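Arabinose metabolism transcriptional repressor (Bacillus subtilis, PDB 5D4S) probably represses arabinose-metabolism genes by binding their operator DNA through a GntR-family winged helix-turn-helix domain. Local coordinates at residues P23-W35 and F57-L71. Sequence-based numbering, arbitrary orientation.
Sequences PKYAQVKEEISSW and FGVSRHTIRKAIGDL. With nucleotides of chain D; nucleotides of chain C.
Val28 and Ala67 meet where the first helix of a GntR-type winged helix-turn-helix, 24-35, crosses the recognition helix that begins at Arg61, a worked example of how a small hydrophobic core joins the first helix to the DNA-reading one. The tight part lies here. Val28 splits its methyls: CG1, anti to the backbone N (chi1 170°), packs 3.7 Å from Ala67 CB and also touches Ile64 CD1, while CG2 lies over one face of the Phe57 ring in a CH-pi contact. Phe57 is a knob among Val28, Glu31, Ile32 and Trp35, with Glu31 CG at its edge, 3.5 Å from Phe57 CZ. Farther along, Ile32 CG2 meets Leu71 CD1.

The solvent side is polar and looser. There the Lys66 chain bends at chi2 (64°) and carries CE over the centre of the Tyr25 ring, whose hydroxyl bonds a DNA phosphate; a water joins Tyr25 OH to Lys66 NZ. On the same polar side Lys29 NZ reaches Asp70 OD2 on its anti side, 2.7 Å away and 15° out of the carboxylate plane, while Lys29 CG rests on Ala67. Replacing Lys29 by an alanine would probably leave Asp70 OD2 without its close ammonium mate and uncover that flank of Ala67.

Both helix starts grip the DNA backbone. Lys24 N and Tyr25 N each donate to the DA9 phosphate of chain D, and Ser60 N, Ser60 OG and Thr63 OG1 converge on DC10 OP2 of chain D. The edge of the Arg61 guanidinium, also bridged to Glu50, meets DG9 of chain C: Arg61 NH1 donates to DG9 O6 at 2.8 Å and Arg61 NH2 to DG9 N7 at 2.7 Å.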
loop_
_atom_site.group_PDB
_atom_site.type_symbol
_atom_site.label_atom_id
_atom_site.label_comp_id
_atom_site.label_asym_id
_atom_site.label_seq_id
_atom_site.Cartn_x
_atom_site.Cartn_y
_atom_site.Cartn_z
ATOM N N PRO B 23 13.273 -3.544 0.905
ATOM C CA PRO B 23 12.877 -2.323 1.593
ATOM C C PRO B 23 12.266 -2.680 2.947
ATOM O O PRO B 23 11.745 -3.785 3.095
ATOM C CB PRO B 23 11.812 -1.706 0.657
ATOM C CG PRO B 23 12.002 -2.381 -0.650
ATOM C CD PRO B 23 12.515 -3.750 -0.341
ATOM N N LYS B 24 12.330 -1.769 3.910
ATOM C CA LYS B 24 11.752 -2.020 5.232
ATOM C C LYS B 24 10.280 -2.470 5.211
ATOM O O LYS B 24 9.895 -3.377 5.980
ATOM C CB LYS B 24 11.896 -0.765 6.090
ATOM C CG LYS B 24 13.355 -0.448 6.458
ATOM C CD LYS B 24 13.386 0.786 7.355
ATOM C CE LYS B 24 14.791 1.304 7.525
ATOM N NZ LYS B 24 15.715 0.181 7.788
ATOM N N TYR B 25 9.450 -1.861 4.354
ATOM C CA TYR B 25 8.022 -2.222 4.347
ATOM C C TYR B 25 7.887 -3.673 3.893
ATOM O O TYR B 25 7.024 -4.396 4.373
ATOM C CB TYR B 25 7.170 -1.286 3.439
ATOM C CG TYR B 25 7.335 -1.544 1.959
ATOM C CD1 TYR B 25 6.579 -2.516 1.306
ATOM C CD2 TYR B 25 8.255 -0.825 1.212
ATOM C CE1 TYR B 25 6.760 -2.770 -0.051
ATOM C CE2 TYR B 25 8.439 -1.069 -0.134
ATOM C CZ TYR B 25 7.691 -2.035 -0.761
ATOM O OH TYR B 25 7.879 -2.256 -2.110
ATOM N N ALA B 26 8.758 -4.101 2.980
ATOM C CA ALA B 26 8.722 -5.475 2.490
ATOM C C ALA B 26 9.146 -6.470 3.577
ATOM O O ALA B 26 8.587 -7.564 3.681
ATOM C CB ALA B 26 9.620 -5.627 1.245
ATOM N N GLN B 27 10.146 -6.098 4.373
ATOM C CA GLN B 27 10.576 -6.954 5.474
ATOM C C GLN B 27 9.459 -7.075 6.517
ATOM O O GLN B 27 9.216 -8.160 7.056
ATOM C CB GLN B 27 11.847 -6.408 6.117
ATOM C CG GLN B 27 13.011 -6.347 5.147
ATOM C CD GLN B 27 14.257 -5.756 5.771
ATOM O OE1 GLN B 27 14.660 -6.145 6.868
ATOM N NE2 GLN B 27 14.886 -4.819 5.066
ATOM N N VAL B 28 8.777 -5.968 6.786
ATOM C CA VAL B 28 7.681 -6.000 7.752
ATOM C C VAL B 28 6.565 -6.888 7.212
ATOM O O VAL B 28 6.029 -7.718 7.945
ATOM C CB VAL B 28 7.162 -4.607 8.060
ATOM C CG1 VAL B 28 5.884 -4.691 8.872
ATOM C CG2 VAL B 28 8.218 -3.828 8.826
ATOM N N LYS B 29 6.243 -6.739 5.925
ATOM C CA LYS B 29 5.288 -7.638 5.258
ATOM C C LYS B 29 5.664 -9.112 5.419
ATOM O O LYS B 29 4.806 -9.948 5.697
ATOM C CB LYS B 29 5.184 -7.316 3.758
ATOM C CG LYS B 29 4.327 -6.126 3.446
ATOM C CD LYS B 29 4.422 -5.669 1.982
ATOM C CE LYS B 29 3.918 -6.731 1.020
ATOM N NZ LYS B 29 3.998 -6.251 -0.397
ATOM N N GLU B 30 6.936 -9.428 5.198
ATOM C CA GLU B 30 7.412 -10.799 5.310
ATOM C C GLU B 30 7.245 -11.336 6.732
ATOM O O GLU B 30 6.817 -12.473 6.922
ATOM C CB GLU B 30 8.875 -10.913 4.882
ATOM C CG GLU B 30 9.044 -11.396 3.452
ATOM C CD GLU B 30 10.495 -11.660 3.080
ATOM O OE1 GLU B 30 11.353 -11.709 3.991
ATOM O OE2 GLU B 30 10.773 -11.823 1.873
ATOM N N GLU B 31 7.581 -10.520 7.727
ATOM C CA GLU B 31 7.467 -10.978 9.112
ATOM C C GLU B 31 5.990 -11.186 9.480
ATOM O O GLU B 31 5.595 -12.248 9.957
ATOM C CB GLU B 31 8.145 -9.981 10.057
ATOM C CG GLU B 31 8.088 -10.363 11.535
ATOM C CD GLU B 31 9.126 -11.397 11.916
ATOM O OE1 GLU B 31 9.963 -11.740 11.056
ATOM O OE2 GLU B 31 9.107 -11.864 13.078
ATOM N N ILE B 32 5.164 -10.179 9.223
ATOM C CA ILE B 32 3.752 -10.290 9.555
ATOM C C ILE B 32 3.140 -11.491 8.844
ATOM O O ILE B 32 2.400 -12.266 9.451
ATOM C CB ILE B 32 2.988 -9.011 9.208
ATOM C CG1 ILE B 32 3.461 -7.869 10.121
ATOM C CG2 ILE B 32 1.492 -9.211 9.423
ATOM C CD1 ILE B 32 2.749 -6.514 9.864
ATOM N N SER B 33 3.494 -11.700 7.579
ATOM C CA SER B 33 2.908 -12.826 6.874
ATOM C C SER B 33 3.492 -14.133 7.402
ATOM O O SER B 33 2.856 -15.181 7.288
ATOM C CB SER B 33 3.103 -12.700 5.366
ATOM O OG SER B 33 4.383 -12.190 5.068
ATOM N N SER B 34 4.683 -14.073 8.003
ATOM C CA SER B 34 5.283 -15.268 8.594
ATOM C C SER B 34 4.577 -15.619 9.901
ATOM O O SER B 34 4.580 -16.769 10.305
ATOM C CB SER B 34 6.783 -15.088 8.854
ATOM O OG SER B 34 6.995 -14.385 10.076
ATOM N N TRP B 35 3.982 -14.627 10.560
ATOM C CA TRP B 35 3.163 -14.886 11.753
ATOM C C TRP B 35 1.897 -15.651 11.380
ATOM O O TRP B 35 1.546 -16.645 12.003
ATOM C CB TRP B 35 2.782 -13.586 12.445
ATOM C CG TRP B 35 3.936 -12.795 12.949
ATOM C CD1 TRP B 35 5.216 -13.236 13.169
ATOM C CD2 TRP B 35 3.916 -11.420 13.308
ATOM N NE1 TRP B 35 5.995 -12.202 13.638
ATOM C CE2 TRP B 35 5.214 -11.076 13.738
ATOM C CE3 TRP B 35 2.913 -10.435 13.315
ATOM C CZ2 TRP B 35 5.546 -9.791 14.156
ATOM C CZ3 TRP B 35 3.240 -9.162 13.731
ATOM C CH2 TRP B 35 4.549 -8.848 14.141
ATOM N N PHE B 57 9.091 -2.933 15.320
ATOM C CA PHE B 57 9.919 -3.029 14.105
ATOM C C PHE B 57 10.859 -1.836 13.949
ATOM O O PHE B 57 11.753 -1.837 13.083
ATOM C CB PHE B 57 9.035 -3.148 12.858
ATOM C CG PHE B 57 8.445 -4.513 12.670
ATOM C CD1 PHE B 57 9.252 -5.595 12.371
ATOM C CD2 PHE B 57 7.080 -4.717 12.787
ATOM C CE1 PHE B 57 8.716 -6.858 12.203
ATOM C CE2 PHE B 57 6.542 -5.975 12.626
ATOM C CZ PHE B 57 7.359 -7.046 12.329
ATOM N N GLY B 58 10.654 -0.809 14.767
ATOM C CA GLY B 58 11.517 0.364 14.734
ATOM C C GLY B 58 11.413 1.144 13.438
ATOM O O GLY B 58 12.428 1.600 12.885
ATOM N N VAL B 59 10.184 1.285 12.943
ATOM C CA VAL B 59 9.911 2.007 11.698
ATOM C C VAL B 59 8.735 2.991 11.858
ATOM O O VAL B 59 8.039 2.986 12.881
ATOM C CB VAL B 59 9.613 1.024 10.534
ATOM C CG1 VAL B 59 10.779 0.034 10.366
ATOM C CG2 VAL B 59 8.321 0.276 10.767
ATOM N N SER B 60 8.514 3.840 10.853
ATOM C CA SER B 60 7.466 4.853 10.953
ATOM C C SER B 60 6.077 4.252 10.815
ATOM O O SER B 60 5.932 3.119 10.355
ATOM C CB SER B 60 7.659 5.918 9.873
ATOM O OG SER B 60 7.476 5.336 8.602
ATOM N N ARG B 61 5.049 5.008 11.201
ATOM C CA ARG B 61 3.679 4.562 10.963
ATOM C C ARG B 61 3.432 4.368 9.465
ATOM O O ARG B 61 2.784 3.411 9.051
ATOM C CB ARG B 61 2.652 5.552 11.540
ATOM C CG ARG B 61 1.260 4.933 11.613
ATOM C CD ARG B 61 0.175 5.835 12.226
ATOM N NE ARG B 61 -1.143 5.254 11.935
ATOM C CZ ARG B 61 -2.276 5.951 11.812
ATOM N NH1 ARG B 61 -2.291 7.267 11.977
ATOM N NH2 ARG B 61 -3.397 5.321 11.517
ATOM N N HIS B 62 3.978 5.266 8.652
ATOM C CA HIS B 62 3.863 5.151 7.199
ATOM C C HIS B 62 4.327 3.790 6.683
ATOM O O HIS B 62 3.668 3.161 5.850
ATOM C CB HIS B 62 4.667 6.263 6.517
ATOM C CG HIS B 62 4.792 6.094 5.032
ATOM N ND1 HIS B 62 3.923 6.690 4.137
ATOM C CD2 HIS B 62 5.672 5.387 4.285
ATOM C CE1 HIS B 62 4.282 6.372 2.904
ATOM N NE2 HIS B 62 5.332 5.575 2.969
ATOM N N THR B 63 5.468 3.327 7.180
ATOM C CA THR B 63 5.987 2.054 6.721
ATOM C C THR B 63 5.069 0.910 7.160
ATOM O O THR B 63 4.761 0.006 6.367
ATOM C CB THR B 63 7.422 1.868 7.226
ATOM O OG1 THR B 63 8.265 2.811 6.548
ATOM C CG2 THR B 63 7.932 0.445 6.980
ATOM N N ILE B 64 4.589 0.960 8.403
ATOM C CA ILE B 64 3.693 -0.087 8.887
ATOM C C ILE B 64 2.425 -0.121 8.037
ATOM O O ILE B 64 1.939 -1.192 7.661
ATOM C CB ILE B 64 3.300 0.119 10.375
ATOM C CG1 ILE B 64 4.501 -0.100 11.301
ATOM C CG2 ILE B 64 2.162 -0.829 10.771
ATOM C CD1 ILE B 64 5.172 -1.482 11.139
ATOM N N ARG B 65 1.908 1.060 7.714
ATOM C CA ARG B 65 0.662 1.154 6.966
ATOM C C ARG B 65 0.843 0.691 5.530
ATOM O O ARG B 65 -0.059 0.106 4.946
ATOM C CB ARG B 65 0.108 2.584 7.011
ATOM C CG ARG B 65 -0.620 2.878 8.373
ATOM C CD ARG B 65 -1.353 4.207 8.325
ATOM N NE ARG B 65 -2.372 4.152 7.287
ATOM C CZ ARG B 65 -3.554 3.566 7.444
ATOM N NH1 ARG B 65 -3.876 3.021 8.614
ATOM N NH2 ARG B 65 -4.409 3.530 6.438
ATOM N N LYS B 66 2.003 0.957 4.954
ATOM C CA LYS B 66 2.302 0.420 3.635
ATOM C C LYS B 66 2.314 -1.117 3.687
ATOM O O LYS B 66 1.673 -1.775 2.857
ATOM C CB LYS B 66 3.628 0.993 3.140
ATOM C CG LYS B 66 4.266 0.284 1.922
ATOM C CD LYS B 66 3.413 0.410 0.683
ATOM C CE LYS B 66 4.283 0.208 -0.569
ATOM N NZ LYS B 66 3.471 -0.139 -1.741
ATOM N N ALA B 67 3.017 -1.694 4.664
ATOM C CA ALA B 67 3.048 -3.156 4.778
ATOM C C ALA B 67 1.661 -3.779 4.938
ATOM O O ALA B 67 1.272 -4.746 4.242
ATOM C CB ALA B 67 3.935 -3.578 5.954
ATOM N N ILE B 68 0.919 -3.232 5.885
ATOM C CA ILE B 68 -0.394 -3.760 6.181
ATOM C C ILE B 68 -1.322 -3.555 4.998
ATOM O O ILE B 68 -2.092 -4.444 4.647
ATOM C CB ILE B 68 -0.965 -3.119 7.452
ATOM C CG1 ILE B 68 -0.245 -3.709 8.673
ATOM C CG2 ILE B 68 -2.474 -3.349 7.538
ATOM C CD1 ILE B 68 -0.597 -3.031 9.988
ATOM N N GLY B 69 -1.217 -2.402 4.351
ATOM C CA GLY B 69 -2.049 -2.099 3.201
ATOM C C GLY B 69 -1.824 -3.097 2.081
ATOM O O GLY B 69 -2.779 -3.563 1.455
ATOM N N ASP B 70 -0.564 -3.446 1.829
ATOM C CA ASP B 70 -0.300 -4.458 0.817
ATOM C C ASP B 70 -0.926 -5.787 1.226
ATOM O O ASP B 70 -1.514 -6.488 0.397
ATOM C CB ASP B 70 1.200 -4.665 0.600
ATOM C CG ASP B 70 1.857 -3.532 -0.162
ATOM O OD1 ASP B 70 1.194 -2.503 -0.442
ATOM O OD2 ASP B 70 3.061 -3.688 -0.485
ATOM N N LEU B 71 -0.773 -6.156 2.497
ATOM C CA LEU B 71 -1.295 -7.458 2.936
ATOM C C LEU B 71 -2.834 -7.533 2.908
ATOM O O LEU B 71 -3.396 -8.585 2.615
ATOM C CB LEU B 71 -0.763 -7.789 4.339
ATOM C CG LEU B 71 0.739 -8.080 4.420
ATOM C CD1 LEU B 71 1.204 -8.271 5.863
ATOM C CD2 LEU B 71 1.107 -9.305 3.580
ATOM P P DA D 9 11.803 1.454 2.929
ATOM O OP1 DA D 9 13.037 0.843 3.471
ATOM O OP2 DA D 9 10.510 0.733 2.987
ATOM O "O5'" DA D 9 11.603 2.806 3.731
ATOM C "C5'" DA D 9 12.707 3.633 3.979
ATOM C "C4'" DA D 9 12.247 4.882 4.659
ATOM O "O4'" DA D 9 11.606 5.747 3.693
ATOM C "C3'" DA D 9 11.173 4.652 5.759
ATOM O "O3'" DA D 9 11.659 5.132 6.955
ATOM C "C2'" DA D 9 10.004 5.488 5.291
ATOM C "C1'" DA D 9 10.696 6.501 4.404
ATOM N N9 DA D 9 9.785 7.186 3.497
ATOM C C8 DA D 9 8.852 6.623 2.677
ATOM N N7 DA D 9 8.156 7.499 1.998
ATOM C C5 DA D 9 8.654 8.720 2.426
ATOM C C6 DA D 9 8.330 10.051 2.088
ATOM N N6 DA D 9 7.368 10.379 1.212
ATOM N N1 DA D 9 9.022 11.031 2.692
ATOM C C2 DA D 9 9.978 10.710 3.575
ATOM N N3 DA D 9 10.367 9.501 3.978
ATOM C C4 DA D 9 9.651 8.541 3.356
ATOM P P DC D 10 11.117 4.573 8.357
ATOM O OP1 DC D 10 12.270 3.835 8.895
ATOM O OP2 DC D 10 9.799 3.923 8.173
ATOM O "O5'" DC D 10 10.983 5.886 9.213
ATOM C "C5'" DC D 10 12.166 6.546 9.647
ATOM C "C4'" DC D 10 11.988 8.045 9.575
ATOM O "O4'" DC D 10 11.747 8.427 8.202
ATOM C "C3'" DC D 10 10.760 8.587 10.288
ATOM O "O3'" DC D 10 10.969 8.678 11.696
ATOM C "C2'" DC D 10 10.661 9.959 9.655
ATOM C "C1'" DC D 10 10.998 9.635 8.198
ATOM N N1 DC D 10 9.787 9.478 7.370
ATOM C C2 DC D 10 9.185 10.622 6.850
ATOM O O2 DC D 10 9.716 11.718 7.067
ATOM N N3 DC D 10 8.050 10.499 6.114
ATOM C C4 DC D 10 7.528 9.291 5.905
ATOM N N4 DC D 10 6.418 9.207 5.166
ATOM C C5 DC D 10 8.120 8.113 6.445
ATOM C C6 DC D 10 9.237 8.252 7.172
ATOM P P DG C 9 -7.514 1.433 8.380
ATOM O OP1 DG C 9 -8.433 0.595 7.587
ATOM O OP2 DG C 9 -6.054 1.336 8.161
ATOM O "O5'" DG C 9 -7.980 2.939 8.262
ATOM C "C5'" DG C 9 -9.373 3.223 8.237
ATOM C "C4'" DG C 9 -9.617 4.576 7.652
ATOM O "O4'" DG C 9 -9.187 5.593 8.602
ATOM C "C3'" DG C 9 -8.847 4.820 6.352
ATOM O "O3'" DG C 9 -9.721 5.416 5.400
ATOM C "C2'" DG C 9 -7.700 5.736 6.773
ATOM C "C1'" DG C 9 -8.248 6.459 8.001
ATOM N N9 DG C 9 -7.212 6.778 8.998
ATOM C C8 DG C 9 -6.337 5.907 9.612
ATOM N N7 DG C 9 -5.533 6.493 10.468
ATOM C C5 DG C 9 -5.904 7.833 10.418
ATOM C C6 DG C 9 -5.392 8.963 11.117
ATOM O O6 DG C 9 -4.483 9.009 11.956
ATOM N N1 DG C 9 -6.058 10.133 10.764
ATOM C C2 DG C 9 -7.090 10.200 9.852
ATOM N N2 DG C 9 -7.617 11.405 9.632
ATOM N N3 DG C 9 -7.579 9.159 9.203
ATOM C C4 DG C 9 -6.936 8.016 9.521
HETATM O O HOH W 1 5.330 -0.810 -3.523
#